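Local coordinates for protein GCN5-related N-acetyltransferase (Kribbella flavida, PDB 4IUS) that probably transfers an acyl group, most likely acetyl, to an acceptor substrate, as a member of the GNAT acetyltransferase family, at residues V19-Q24 with L33-D38; V25-L30 with E64-A69; S43-A48 with L77-V82; E58-L63 with V94-T99. The protein carries 1 engineered substitution. All coordinates share one frame; numbering follows the deposited sequence.

Contact 1 (V19-Q24 with L33-D38); sequences VRSRRQ and LLHDED. With SO4 (sulfate ion), chain C.
His35 CD2 lies over one face of the Arg22 guanidinium, 3.9 Å above its plane and close to its centre. The two planes are turned 68° apart, so the imidazole meets the cation by its edge. These groups decorate the open end of an antiparallel beta hairpin, strands 22-27 and 30-35. One face of the imidazole carries a water above the ring, and at its edge ND1 accepts a hydrogen bond from Glu37 N, which lies in the ring plane, while NE2 is bonded to a second water. Both waters also reach across the contact, the first from Ser21 O to the backbone N of Asp36, the second to Ser21 OG.

Within these segments the hydrogen-bonded pair is Arg23 with Leu34: Arg23 N reaches Leu34 O at 2.9 Å, and Leu34 N returns to Arg23 O at 2.9 Å. The Arg22 chain runs out straight (chi2 165°, chi3 -177°) and crosses Leu33 with its CD against Leu33 CB, and its NE and NH1 are bonded to Leu42 O and Leu18 O, which fix the plane facing His35. Arg20 turns to a sulfate, probably from the crystallisation liquor, which two nearly straight bonds from its NE and NH2 hold and Gln16 also binds. On the face shared by Arg22, Gln24 and Leu33, Leu33 CD2 packs against Val19 CG1 at 3.8 Å and Gln24 CG at 3.9 Å.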
# COMPACT_ATOMS: atom_id res chain seq x y z
N VAL A 19 -9.67 1.50 -8.22
CA VAL A 19 -10.67 1.97 -9.18
C VAL A 19 -11.91 2.55 -8.53
O VAL A 19 -12.67 3.23 -9.18
CB VAL A 19 -11.10 0.90 -10.20
CG1 VAL A 19 -9.93 0.40 -11.05
CG2 VAL A 19 -11.84 -0.25 -9.57
N ARG A 20 -12.12 2.30 -7.23
CA ARG A 20 -13.28 2.87 -6.56
C ARG A 20 -13.26 4.39 -6.57
O ARG A 20 -14.33 4.99 -6.43
CB ARG A 20 -13.41 2.37 -5.13
CG ARG A 20 -13.59 0.87 -5.02
CD ARG A 20 -13.56 0.45 -3.56
NE ARG A 20 -13.84 -0.98 -3.39
CZ ARG A 20 -13.20 -1.81 -2.55
NH1 ARG A 20 -12.20 -1.39 -1.80
NH2 ARG A 20 -13.58 -3.06 -2.45
N SER A 21 -12.08 5.01 -6.67
CA SER A 21 -11.98 6.46 -6.63
C SER A 21 -11.16 7.10 -7.77
O SER A 21 -10.77 8.26 -7.70
CB SER A 21 -11.40 6.91 -5.28
OG SER A 21 -10.11 6.42 -5.13
N ARG A 22 -10.88 6.33 -8.80
CA ARG A 22 -10.07 6.79 -9.92
C ARG A 22 -10.67 6.42 -11.25
O ARG A 22 -11.25 5.34 -11.40
CB ARG A 22 -8.66 6.22 -9.82
CG ARG A 22 -7.89 6.70 -8.60
CD ARG A 22 -6.68 5.91 -8.30
NE ARG A 22 -6.02 6.34 -7.12
CZ ARG A 22 -6.32 6.02 -5.87
NH1 ARG A 22 -7.38 5.29 -5.61
NH2 ARG A 22 -5.55 6.47 -4.89
N ARG A 23 -10.52 7.33 -12.20
CA ARG A 23 -10.93 7.08 -13.57
C ARG A 23 -9.91 6.19 -14.25
O ARG A 23 -8.71 6.35 -14.05
CB ARG A 23 -11.10 8.42 -14.33
CG ARG A 23 -11.46 8.27 -15.79
CD ARG A 23 -11.85 9.60 -16.38
NE ARG A 23 -10.75 10.55 -16.41
CZ ARG A 23 -9.85 10.63 -17.38
NH1 ARG A 23 -9.86 9.77 -18.37
NH2 ARG A 23 -8.91 11.56 -17.34
N GLN A 24 -10.41 5.26 -15.06
CA GLN A 24 -9.56 4.29 -15.73
C GLN A 24 -9.29 4.65 -17.17
O GLN A 24 -10.20 5.05 -17.91
CB GLN A 24 -10.24 2.92 -15.75
CG GLN A 24 -10.50 2.35 -14.39
CD GLN A 24 -11.29 1.08 -14.48
OE1 GLN A 24 -10.94 0.18 -15.22
NE2 GLN A 24 -12.42 1.06 -13.79
N LEU A 33 -4.74 5.14 -13.91
CA LEU A 33 -5.73 5.43 -12.88
C LEU A 33 -5.53 6.88 -12.43
O LEU A 33 -4.50 7.24 -11.88
CB LEU A 33 -5.56 4.48 -11.73
CG LEU A 33 -5.74 3.00 -12.06
CD1 LEU A 33 -5.20 2.12 -10.92
CD2 LEU A 33 -7.19 2.64 -12.42
N LEU A 34 -6.53 7.71 -12.72
CA LEU A 34 -6.45 9.17 -12.49
C LEU A 34 -7.43 9.57 -11.39
O LEU A 34 -8.65 9.39 -11.50
CB LEU A 34 -6.72 9.94 -13.81
CG LEU A 34 -5.58 9.87 -14.83
CD1 LEU A 34 -6.00 10.16 -16.27
CD2 LEU A 34 -4.42 10.77 -14.44
N HIS A 35 -6.90 10.16 -10.33
CA HIS A 35 -7.69 10.65 -9.21
C HIS A 35 -8.25 12.02 -9.53
O HIS A 35 -7.74 12.71 -10.41
CB HIS A 35 -6.77 10.71 -8.01
CG HIS A 35 -7.46 10.77 -6.70
ND1 HIS A 35 -7.91 11.94 -6.13
CD2 HIS A 35 -7.80 9.75 -5.85
CE1 HIS A 35 -8.51 11.63 -4.96
NE2 HIS A 35 -8.44 10.31 -4.79
N ASP A 36 -9.30 12.43 -8.83
CA ASP A 36 -9.76 13.81 -8.95
C ASP A 36 -8.68 14.82 -8.53
O ASP A 36 -8.51 15.86 -9.17
CB ASP A 36 -11.04 14.03 -8.12
CG ASP A 36 -12.29 13.36 -8.72
OD1 ASP A 36 -12.25 12.86 -9.87
OD2 ASP A 36 -13.34 13.34 -8.05
N GLU A 37 -7.96 14.52 -7.46
CA GLU A 37 -6.91 15.41 -6.95
C GLU A 37 -5.62 15.27 -7.75
O GLU A 37 -5.36 14.23 -8.32
CB GLU A 37 -6.61 15.12 -5.48
CG GLU A 37 -7.79 15.33 -4.53
CD GLU A 37 -7.44 15.06 -3.06
OE1 GLU A 37 -6.27 14.71 -2.75
OE2 GLU A 37 -8.34 15.19 -2.20
N ASP A 38 -4.82 16.33 -7.79
CA ASP A 38 -3.53 16.32 -8.53
C ASP A 38 -2.35 15.81 -7.75
O ASP A 38 -1.28 15.68 -8.32
CB ASP A 38 -3.22 17.70 -9.09
CG ASP A 38 -4.23 18.16 -10.10
OD1 ASP A 38 -4.42 17.48 -11.16
OD2 ASP A 38 -4.82 19.24 -9.87
S SO4 C . -16.23 -3.31 -5.11
O1 SO4 C . -15.94 -4.07 -3.88
O2 SO4 C . -15.75 -1.92 -4.97
O3 SO4 C . -15.46 -3.87 -6.24
O4 SO4 C . -17.68 -3.30 -5.37
O HOH W 1 -11.07 10.81 -7.22
O HOH W 2 -9.43 8.23 -3.01

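Contact 2 (V25-L30 with E64-A69); sequences VVAGPL and ETIRKA
The methyl end of Ile66 meets Leu30 most closely, CD1 lying 3.4 Å from Leu30 CB, tighter than usual carbon contact, with the two side chains crossing at about a right angle. This is a helix packed on a beta hairpin: the axes of strand 25-27 and helix 64-69 approach to 8.6 Å and run nearly antiparallel, at 163°. No hydrogen bond passes between them, and the interface is apolar. Ala27 CB rests 4.0 Å from Thr65 CG2. Ile66 CG1 also lies against the Val25 carbonyl, 3.9 Å from its O.

The second shell sets these groups in place. Thr65 OG1 is bonded to Trp61 O, one turn back along the helix, which leaves CG2 anti to the backbone N (OG1 at chi1 -62°) and facing Ala27. The hairpin closes by a type II' turn from Ala27 to Leu30, with Gly28 at positive phi in its second position. Paired backbone bonds, Ala27 N to Leu30 O at 2.9 Å and Leu30 N to Ala27 O at 3.0 Å, fix Ala27 and Leu30 side by side under the helix. Leu30 packs further on Leu89 and Leu93 of helix 89-95. At the far end of the interface Val25 CG2 stands 3.9 Å from Ala69 CB.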
# COMPACT_ATOMS: atom_id res chain seq x y z
N VAL A 25 -8.05 4.47 -17.57
CA VAL A 25 -7.61 4.51 -18.98
C VAL A 25 -6.99 3.14 -19.29
O VAL A 25 -5.81 2.89 -19.01
CB VAL A 25 -6.62 5.65 -19.22
CG1 VAL A 25 -6.15 5.62 -20.68
CG2 VAL A 25 -7.28 6.97 -18.83
N VAL A 26 -7.82 2.21 -19.73
CA VAL A 26 -7.35 0.86 -20.01
C VAL A 26 -6.71 0.83 -21.39
O VAL A 26 -7.28 1.29 -22.37
CB VAL A 26 -8.46 -0.19 -19.95
CG1 VAL A 26 -7.93 -1.58 -20.33
CG2 VAL A 26 -9.10 -0.21 -18.56
N ALA A 27 -5.51 0.29 -21.49
CA ALA A 27 -4.80 0.19 -22.78
C ALA A 27 -4.04 -1.13 -22.75
O ALA A 27 -2.93 -1.20 -22.19
CB ALA A 27 -3.88 1.38 -23.01
N GLY A 28 -4.62 -2.16 -23.34
CA GLY A 28 -3.94 -3.45 -23.38
C GLY A 28 -3.59 -3.96 -21.99
O GLY A 28 -4.47 -4.06 -21.16
N PRO A 29 -2.31 -4.26 -21.74
CA PRO A 29 -2.00 -4.84 -20.46
C PRO A 29 -1.83 -3.84 -19.35
O PRO A 29 -1.51 -4.25 -18.24
CB PRO A 29 -0.67 -5.54 -20.74
CG PRO A 29 -0.03 -4.67 -21.76
CD PRO A 29 -1.13 -4.22 -22.64
N LEU A 30 -2.04 -2.55 -19.61
CA LEU A 30 -1.87 -1.51 -18.58
C LEU A 30 -3.19 -0.79 -18.35
O LEU A 30 -4.00 -0.65 -19.26
CB LEU A 30 -0.84 -0.47 -19.04
CG LEU A 30 0.53 -1.00 -19.39
CD1 LEU A 30 1.36 0.13 -19.95
CD2 LEU A 30 1.14 -1.66 -18.19
N GLU A 64 2.09 4.98 -24.34
CA GLU A 64 1.83 6.29 -24.89
C GLU A 64 0.40 6.73 -24.69
O GLU A 64 0.17 7.91 -24.44
CB GLU A 64 2.20 6.32 -26.36
CG GLU A 64 3.68 6.14 -26.61
CD GLU A 64 4.51 7.18 -25.88
OE1 GLU A 64 4.12 8.35 -25.94
OE2 GLU A 64 5.48 6.81 -25.20
N THR A 65 -0.54 5.81 -24.76
CA THR A 65 -1.93 6.12 -24.51
C THR A 65 -2.13 6.66 -23.08
O THR A 65 -2.80 7.66 -22.84
CB THR A 65 -2.81 4.89 -24.76
OG1 THR A 65 -2.69 4.51 -26.13
CG2 THR A 65 -4.28 5.15 -24.43
N ILE A 66 -1.54 5.97 -22.12
CA ILE A 66 -1.62 6.38 -20.74
C ILE A 66 -0.87 7.67 -20.49
O ILE A 66 -1.36 8.58 -19.80
CB ILE A 66 -1.22 5.23 -19.80
CG1 ILE A 66 -2.26 4.09 -19.96
CG2 ILE A 66 -1.05 5.74 -18.37
CD1 ILE A 66 -1.82 2.77 -19.42
N ARG A 67 0.32 7.79 -21.06
CA ARG A 67 1.10 9.04 -20.93
C ARG A 67 0.28 10.22 -21.45
O ARG A 67 0.33 11.30 -20.85
CB ARG A 67 2.43 8.97 -21.65
CG ARG A 67 3.46 8.13 -20.94
CD ARG A 67 4.70 7.91 -21.79
NE ARG A 67 5.75 7.29 -21.01
CZ ARG A 67 6.72 6.52 -21.47
NH1 ARG A 67 6.77 6.18 -22.76
NH2 ARG A 67 7.60 6.03 -20.63
N LYS A 68 -0.41 10.05 -22.58
CA LYS A 68 -1.24 11.12 -23.14
C LYS A 68 -2.31 11.57 -22.15
O LYS A 68 -2.59 12.75 -21.98
CB LYS A 68 -1.90 10.64 -24.46
CG LYS A 68 -2.72 11.70 -25.22
CD LYS A 68 -3.00 11.31 -26.68
CE LYS A 68 -4.00 10.16 -26.87
NZ LYS A 68 -4.24 9.85 -28.33
N ALA A 69 -2.96 10.60 -21.54
CA ALA A 69 -4.02 10.87 -20.59
C ALA A 69 -3.50 11.60 -19.36
O ALA A 69 -4.13 12.54 -18.87
CB ALA A 69 -4.73 9.59 -20.19

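Contact 3 (S43-A48 with L77-V82); sequences SRAVAA and LSAELV
Ala45 and Ala79 form the tight centre of this contact, a point where the two backbones are bridged with their CA atoms 4.5 Å apart. Ala45 N gives its hydrogen to Ser78 O at 2.9 Å, in the plane of that carbonyl, and Glu80 N reaches Ala45 O at 3.0 Å. Apolar methyls close one side: Ala45 CB touches Leu77 CD1 at 4.0 Å, and Leu81 CD2 packs against Ala47, 3.6 Å from its N. Since Ala45 gives one bond to Ser78 and takes one from Glu80, the neighbours of Ala79 on either side, the bridge is of the parallel kind; it sets strand 44-47 of the antiparallel three-stranded sheet beside strand 78-82, an edge strand of the mixed sheet.

Away from the bridge the strands diverge, with 27° between them, and water takes over. One molecule spans Ala47 N at 3.0 Å and Glu80 O at 3.3 Å. Another joins Arg44 NE to Ser78 OG. The Arg44 side chain leaves between its backbone N and carbonyl carbon (chi1 68°) and bends at chi3, bringing the guanidinium flat over the Glu80 carboxylate. That stack belongs to one of two Glu80 conformers and is therefore doubtful, and the salt bridge is long and by charge alone, as no N-H points at the carboxylate; the firmer holds on Arg44 are Thr147 O and Asp148.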
# COMPACT_ATOMS: atom_id res chain seq x y z
N SER A 43 -2.33 9.23 -8.63
CA SER A 43 -2.54 8.75 -9.98
C SER A 43 -1.36 7.90 -10.42
O SER A 43 -0.24 8.30 -10.24
CB SER A 43 -2.75 9.91 -10.94
OG SER A 43 -3.91 10.67 -10.61
N ARG A 44 -1.61 6.72 -10.99
CA ARG A 44 -0.54 5.81 -11.38
C ARG A 44 -1.11 4.81 -12.35
O ARG A 44 -2.34 4.69 -12.51
CB ARG A 44 0.06 5.07 -10.18
CG ARG A 44 -0.88 4.09 -9.54
CD ARG A 44 -0.26 3.30 -8.40
NE ARG A 44 0.10 4.22 -7.33
CZ ARG A 44 -0.25 4.10 -6.05
NH1 ARG A 44 -0.88 3.01 -5.62
NH2 ARG A 44 0.13 5.05 -5.18
N ALA A 45 -0.21 4.08 -13.00
CA ALA A 45 -0.59 2.91 -13.80
C ALA A 45 -0.31 1.62 -13.03
O ALA A 45 0.68 1.56 -12.27
CB ALA A 45 0.09 2.90 -15.14
N VAL A 46 -1.12 0.60 -13.29
CA VAL A 46 -0.90 -0.74 -12.79
C VAL A 46 -1.22 -1.74 -13.92
O VAL A 46 -1.65 -1.33 -15.01
CB VAL A 46 -1.72 -1.04 -11.49
CG1 VAL A 46 -1.41 -0.01 -10.39
CG2 VAL A 46 -3.21 -1.12 -11.81
N ALA A 47 -0.97 -3.03 -13.68
CA ALA A 47 -1.34 -4.03 -14.66
C ALA A 47 -2.85 -4.14 -14.78
O ALA A 47 -3.55 -4.21 -13.78
CB ALA A 47 -0.80 -5.39 -14.28
N ALA A 48 -3.35 -4.15 -16.00
CA ALA A 48 -4.78 -4.28 -16.24
C ALA A 48 -5.32 -5.64 -15.89
O ALA A 48 -6.49 -5.74 -15.52
CB ALA A 48 -5.07 -3.97 -17.71
N LEU A 77 3.61 10.38 -14.72
CA LEU A 77 3.28 8.95 -14.63
C LEU A 77 4.31 8.13 -13.82
O LEU A 77 5.51 8.21 -14.03
CB LEU A 77 3.21 8.37 -16.02
CG LEU A 77 2.84 6.89 -16.11
CD1 LEU A 77 1.43 6.67 -15.62
CD2 LEU A 77 2.99 6.43 -17.55
N SER A 78 3.80 7.35 -12.89
CA SER A 78 4.50 6.26 -12.22
C SER A 78 3.65 5.04 -12.37
O SER A 78 2.47 5.11 -12.69
CB SER A 78 4.76 6.54 -10.73
OG SER A 78 3.60 6.78 -10.03
N ALA A 79 4.26 3.88 -12.14
CA ALA A 79 3.59 2.62 -12.25
C ALA A 79 3.98 1.71 -11.09
O ALA A 79 5.14 1.79 -10.61
CB ALA A 79 3.93 1.92 -13.57
N GLU A 80 3.06 0.89 -10.65
CA GLU A 80 3.34 -0.10 -9.60
C GLU A 80 2.86 -1.45 -10.10
O GLU A 80 1.70 -1.59 -10.46
CB GLU A 80 2.65 0.24 -8.29
CG GLU A 80 3.16 1.48 -7.57
CD GLU A 80 2.65 1.56 -6.11
OE1 GLU A 80 1.88 0.66 -5.67
OE2 GLU A 80 3.05 2.50 -5.41
N LEU A 81 3.76 -2.42 -10.10
CA LEU A 81 3.49 -3.77 -10.53
C LEU A 81 3.84 -4.74 -9.41
O LEU A 81 4.55 -4.42 -8.46
CB LEU A 81 4.28 -4.14 -11.78
CG LEU A 81 4.08 -3.23 -13.00
CD1 LEU A 81 5.02 -3.64 -14.12
CD2 LEU A 81 2.63 -3.27 -13.44
N VAL A 82 3.36 -5.96 -9.55
CA VAL A 82 3.80 -7.09 -8.72
C VAL A 82 4.46 -8.05 -9.70
O VAL A 82 3.80 -8.55 -10.61
CB VAL A 82 2.63 -7.73 -7.95
CG1 VAL A 82 3.19 -8.90 -7.11
CG2 VAL A 82 1.92 -6.71 -7.07
O HOH W 3 2.43 9.14 -10.53
O HOH W 4 2.60 5.91 -7.44
O HOH W 5 -0.14 -4.21 -11.07

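Contact 4 (E58-L63 with V94-T99); sequences EVPWAL and VEHGMT
With CG anti to the carbonyl carbon (chi1 -61°) and chi2 at -68°, the His96 side chain swings out to meet Pro60 and presents it with the flat of the imidazole. Pro60 CG lies over that face in a CH-pi contact, 3.5 Å from the ring centroid and 15° off its normal, nearest to CE1 at 3.4 Å. The opposite face is met by Glu95 CG, 4.0 Å above the plane, so that the ring is sandwiched between aliphatic carbons. Val59 CG1 approaches more loosely, 4.4 Å from His96 CD2.

Beside the ring, Leu63 CD2 lies against the His96 carbonyl O and CB, and its CD1 packs against the selenium of selenomethionine Met98; both side chains have a second conformer, so these details are less certain. The same carbonyl O accepts a hydrogen bond from Arg67 NH1, which ties the loop to the next turn of helix 59-71. Val59 and Met98 also pack on Leu93 of helix 89-95. Gly97, at positive phi, turns the chain: Gly97 N bonds Val94 O at 3.0 Å and Met98 N reaches Leu93 O, the Schellman motif that ends helix 89-95.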
# COMPACT_ATOMS: atom_id res chain seq x y z
N GLU A 58 2.32 -4.76 -27.55
CA GLU A 58 1.28 -3.78 -27.24
C GLU A 58 1.78 -2.68 -26.33
O GLU A 58 1.13 -1.66 -26.18
CB GLU A 58 0.10 -4.50 -26.53
CG GLU A 58 -0.67 -5.47 -27.43
CD GLU A 58 -1.81 -6.23 -26.75
OE1 GLU A 58 -2.08 -5.99 -25.53
OE2 GLU A 58 -2.42 -7.08 -27.46
N VAL A 59 2.86 -2.93 -25.62
CA VAL A 59 3.25 -2.01 -24.54
C VAL A 59 3.58 -0.58 -25.02
O VAL A 59 3.19 0.37 -24.36
CB VAL A 59 4.34 -2.63 -23.63
CG1 VAL A 59 4.84 -1.61 -22.62
CG2 VAL A 59 3.77 -3.90 -22.95
N PRO A 60 4.32 -0.40 -26.14
CA PRO A 60 4.61 0.98 -26.53
C PRO A 60 3.35 1.83 -26.73
O PRO A 60 3.23 2.92 -26.17
CB PRO A 60 5.39 0.82 -27.82
CG PRO A 60 6.07 -0.50 -27.65
CD PRO A 60 5.09 -1.39 -26.93
N TRP A 61 2.39 1.33 -27.47
CA TRP A 61 1.12 2.02 -27.68
C TRP A 61 0.39 2.20 -26.36
O TRP A 61 -0.20 3.24 -26.11
CB TRP A 61 0.29 1.22 -28.68
CG TRP A 61 -1.17 1.53 -28.60
CD1 TRP A 61 -1.86 2.60 -29.19
CD2 TRP A 61 -2.14 0.85 -27.79
NE1 TRP A 61 -3.17 2.56 -28.80
CE2 TRP A 61 -3.38 1.54 -27.95
CE3 TRP A 61 -2.09 -0.26 -26.98
CZ2 TRP A 61 -4.51 1.15 -27.28
CZ3 TRP A 61 -3.23 -0.65 -26.31
CH2 TRP A 61 -4.42 0.04 -26.47
N ALA A 62 0.39 1.17 -25.52
CA ALA A 62 -0.34 1.28 -24.25
C ALA A 62 0.24 2.41 -23.37
O ALA A 62 -0.49 3.20 -22.76
CB ALA A 62 -0.28 -0.07 -23.52
N LEU A 63 1.55 2.42 -23.25
CA LEU A 63 2.22 3.41 -22.47
C LEU A 63 1.99 4.81 -23.03
O LEU A 63 1.80 5.75 -22.26
CB LEU A 63 3.69 3.00 -22.33
CG LEU A 63 4.55 3.83 -21.41
CD1 LEU A 63 4.00 3.87 -19.99
CD2 LEU A 63 5.93 3.24 -21.38
N VAL A 94 10.47 -0.51 -18.85
CA VAL A 94 11.78 0.14 -18.80
C VAL A 94 12.30 0.37 -20.22
O VAL A 94 12.82 1.43 -20.55
CB VAL A 94 12.77 -0.67 -17.96
CG1 VAL A 94 14.18 -0.10 -18.09
CG2 VAL A 94 12.34 -0.64 -16.49
N GLU A 95 12.14 -0.63 -21.07
CA GLU A 95 12.57 -0.53 -22.46
C GLU A 95 11.91 0.66 -23.17
O GLU A 95 12.50 1.29 -24.05
CB GLU A 95 12.27 -1.85 -23.16
CG GLU A 95 12.67 -1.94 -24.60
CD GLU A 95 12.15 -3.23 -25.26
OE1 GLU A 95 11.20 -3.90 -24.74
OE2 GLU A 95 12.62 -3.52 -26.39
N HIS A 96 10.69 0.98 -22.78
CA HIS A 96 9.93 2.07 -23.37
C HIS A 96 9.88 3.32 -22.50
O HIS A 96 8.99 4.15 -22.58
CB HIS A 96 8.57 1.56 -23.82
CG HIS A 96 8.72 0.50 -24.88
ND1 HIS A 96 9.20 0.78 -26.11
CD2 HIS A 96 8.57 -0.89 -24.81
CE1 HIS A 96 9.37 -0.37 -26.79
NE2 HIS A 96 8.98 -1.39 -26.00
N GLY A 97 10.93 3.50 -21.70
CA GLY A 97 11.27 4.80 -21.10
C GLY A 97 11.09 4.96 -19.60
O GLY A 97 11.49 5.98 -19.08
N MSE A 98 10.49 4.01 -18.93
CA MSE A 98 10.37 4.08 -17.50
C MSE A 98 11.67 3.66 -16.81
O MSE A 98 12.53 3.01 -17.42
CB MSE A 98 9.19 3.27 -17.00
CG MSE A 98 7.89 3.68 -17.64
SE MSE A 98 6.30 3.14 -16.64
CE MSE A 98 6.21 4.57 -15.36
N THR A 99 11.77 3.98 -15.51
CA THR A 99 12.91 3.60 -14.69
C THR A 99 12.40 2.87 -13.45
O THR A 99 11.50 3.37 -12.77
CB THR A 99 13.68 4.86 -14.22
OG1 THR A 99 14.16 5.54 -15.38
CG2 THR A 99 14.87 4.49 -13.31

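In the fold
The four contacts share one end of the chain's fold. Contacts 1 and 2 follow the same hairpin from its open end to its turn, their centres about 14 Å apart, with Leu34 CD1 packing 4.0 Å from Ala69 O. Contact 3 borders contact 1 through Leu33 N and Arg44 O, 2.8 Å apart, and contact 2 through Pro29 O and Ala48 N. Helix 59-71 serves contacts 2 and 4, whose centres lie about 10 Å apart, and Leu63 and Met98 of contact 4 pack on Leu77 and Ala79 of contact 3. Contacts 1 and 4 do not touch, with nearest atoms about 10 Å apart; the sulfate belongs to contact 1.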